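Local coordinates for PKS_KS domain-containing protein (Photorhabdus luminescens subsp. laumondii, PDB 6SMO) that binds a polyketone chain in its pocket and probably acts as a beta-ketosynthase that lengthens acyl chains on an acyl carrier protein, at residues B[128-133]-B[369-374]. Numbering follows the deposited sequence.
Sequences ATAIAD and HALAAA. With LKZ (3,5,7,9,11-pentakis(oxidanylidene)dodecanal), chain H.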
loop_
_atom_site.group_PDB
_atom_site.type_symbol
_atom_site.label_atom_id
_atom_site.label_comp_id
_atom_site.label_asym_id
_atom_site.label_seq_id
_atom_site.Cartn_x
_atom_site.Cartn_y
_atom_site.Cartn_z
ATOM N N ALA B 128 -6.486 -0.795 -6.154
ATOM C CA ALA B 128 -5.216 -0.881 -5.395
ATOM C C ALA B 128 -4.073 -1.314 -6.320
ATOM O O ALA B 128 -4.352 -1.821 -7.426
ATOM C CB ALA B 128 -5.378 -1.842 -4.244
ATOM N N THR B 129 -2.833 -1.115 -5.870
ATOM C CA THR B 129 -1.587 -1.504 -6.584
ATOM C C THR B 129 -0.424 -1.526 -5.587
ATOM O O THR B 129 -0.471 -0.753 -4.613
ATOM C CB THR B 129 -1.295 -0.550 -7.750
ATOM O OG1 THR B 129 -0.318 -1.168 -8.590
ATOM C CG2 THR B 129 -0.801 0.808 -7.302
ATOM N N ALA B 130 0.583 -2.353 -5.854
ATOM C CA ALA B 130 1.787 -2.426 -5.004
ATOM C C ALA B 130 2.874 -1.495 -5.561
ATOM O O ALA B 130 3.477 -0.783 -4.753
ATOM C CB ALA B 130 2.252 -3.855 -4.923
ATOM N N ILE B 131 3.079 -1.467 -6.886
ATOM C CA ILE B 131 4.156 -0.622 -7.494
ATOM C C ILE B 131 3.606 0.313 -8.575
ATOM O O ILE B 131 4.400 1.056 -9.135
ATOM C CB ILE B 131 5.296 -1.479 -8.075
ATOM C CG1 ILE B 131 5.002 -1.899 -9.513
ATOM C CG2 ILE B 131 5.603 -2.672 -7.202
ATOM C CD1 ILE B 131 5.651 -3.190 -9.910
ATOM N N ALA B 132 2.316 0.231 -8.888
ATOM C CA ALA B 132 1.655 1.064 -9.924
ATOM C C ALA B 132 2.434 0.953 -11.245
ATOM O O ALA B 132 2.762 -0.187 -11.629
ATOM C CB ALA B 132 1.538 2.487 -9.432
ATOM N N ASP B 133 2.728 2.081 -11.907
ATOM C CA ASP B 133 3.420 2.128 -13.224
ATOM C C ASP B 133 4.931 2.277 -12.998
ATOM O O ASP B 133 5.511 3.263 -13.492
ATOM C CB ASP B 133 2.848 3.247 -14.100
ATOM C CG ASP B 133 3.295 3.191 -15.552
ATOM O OD1 ASP B 133 3.400 2.070 -16.092
ATOM O OD2 ASP B 133 3.536 4.267 -16.131
ATOM N N HIS B 369 2.364 -15.022 -9.255
ATOM C CA HIS B 369 2.121 -13.962 -8.244
ATOM C C HIS B 369 2.099 -12.571 -8.885
ATOM O O HIS B 369 3.143 -12.109 -9.326
ATOM C CB HIS B 369 3.148 -14.092 -7.110
ATOM C CG HIS B 369 2.748 -13.425 -5.837
ATOM N ND1 HIS B 369 1.662 -12.603 -5.748
ATOM C CD2 HIS B 369 3.305 -13.431 -4.614
ATOM C CE1 HIS B 369 1.556 -12.142 -4.528
ATOM N NE2 HIS B 369 2.544 -12.639 -3.817
ATOM N N ALA B 370 0.939 -11.920 -8.848
ATOM C CA ALA B 370 0.713 -10.575 -9.422
ATOM C C ALA B 370 0.675 -9.534 -8.302
ATOM O O ALA B 370 0.105 -8.477 -8.522
ATOM C CB ALA B 370 -0.549 -10.566 -10.242
ATOM N N LEU B 371 1.224 -9.880 -7.139
ATOM C CA LEU B 371 1.315 -8.990 -5.953
ATOM C C LEU B 371 -0.087 -8.578 -5.513
ATOM O O LEU B 371 -0.848 -9.458 -5.123
ATOM C CB LEU B 371 2.226 -7.787 -6.222
ATOM C CG LEU B 371 3.474 -8.055 -7.063
ATOM C CD1 LEU B 371 4.347 -6.820 -7.134
ATOM C CD2 LEU B 371 4.269 -9.229 -6.526
ATOM N N ALA B 372 -0.378 -7.278 -5.529
ATOM C CA ALA B 372 -1.701 -6.743 -5.138
ATOM C C ALA B 372 -2.780 -7.307 -6.063
ATOM O O ALA B 372 -3.833 -7.706 -5.562
ATOM C CB ALA B 372 -1.671 -5.244 -5.227
ATOM N N ALA B 373 -2.481 -7.414 -7.359
ATOM C CA ALA B 373 -3.442 -7.919 -8.363
ATOM C C ALA B 373 -3.874 -9.364 -8.071
ATOM O O ALA B 373 -5.012 -9.691 -8.393
ATOM C CB ALA B 373 -2.889 -7.745 -9.751
ATOM N N ALA B 374 -2.990 -10.190 -7.506
ATOM C CA ALA B 374 -3.271 -11.608 -7.189
ATOM C C ALA B 374 -4.460 -11.721 -6.234
ATOM O O ALA B 374 -5.244 -12.637 -6.418
ATOM C CB ALA B 374 -2.050 -12.242 -6.581
HETATM C C4 LKZ H . 9.906 -3.774 -5.786
HETATM C C5 LKZ H . 9.028 -3.078 -4.776
HETATM C C6 LKZ H . 7.518 -3.317 -4.876
HETATM C C7 LKZ H . 7.078 -4.147 -3.689
HETATM C C8 LKZ H . 5.591 -4.461 -3.490
HETATM C C10 LKZ H . 4.548 -9.134 -1.390
HETATM C C22 LKZ H . 10.241 -2.775 -6.875
HETATM C C11 LKZ H . 3.732 -9.381 -2.634
HETATM O O19 LKZ H . 4.046 -10.213 -3.466
HETATM C C3 LKZ H . 4.677 -7.623 -1.342
HETATM O O23 LKZ H . 4.352 -7.007 -0.343
HETATM C C2 LKZ H . 5.098 -6.912 -2.636
HETATM C C9 LKZ H . 5.498 -5.466 -2.339
HETATM O O20 LKZ H . 5.826 -5.124 -1.219
HETATM O O21 LKZ H . 7.910 -4.601 -2.935
HETATM O O22 LKZ H . 9.524 -2.339 -3.942
HETATM O O24 LKZ H . 11.277 -2.126 -6.871
HETATM C C23 LKZ H . 9.211 -2.631 -7.979
#
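Leu371 reaches across to Ala130 and Ile131, and it is the side chain to follow outward. Its CB sits 4.1 Å from Ala130 CB, one methylene against one methyl. CG then leaves anti to the Leu371 carbonyl carbon (chi1 -38°), which sets the fork beside Ala130, on the side facing Ile131 and the ligand. The extended branch, CD1 with chi2 -174°, lies 4.3 Å from Ile131 CG2, while CD2 turns to the bound polyketone and approaches LKZ O19 at the end that His369 also meets. One residue on, Ala372 presses its CB against the backbone of 128-133, 3.7 Å from Ala130 N, and approaches Ala130 CB at 4.2 Å. No hydrogen bond crosses between the segments; the side-chain contacts are apolar, and Ala372 CB also leans on the peptide backbone. In the fold this is where the loop after strand 123-128 comes down on the start of helix 372-388, which with helix 193-206 belongs to the buried helical layer between the sheets of the thiolase fold; Ala372 also touches Ala193, on helix 193-206. Polar bonds hold the same loop. Thr129 OG1 accepts from Ala132 N at 3.0 Å, an ST motif with a bent N-H...O angle of 135°, and is also hydrogen-bonded to Ser218 O. Glu219 takes the N-H groups of Ala130 and Ile131 on its two carboxylate oxygens. Ala130 CB also lines the pocket, 3.7 Å from LKZ C8, and Ile131 CG2 faces LKZ further along the chain, with C6 and C23 both near it. Ile131 also packs on Trp133 of the partner Ketoacyl_synth_N chain. At the other end His369 NE2 stands 2.9 Å from LKZ O19, which approaches its ring obliquely, and Phe258 meets that ring edge-to-face.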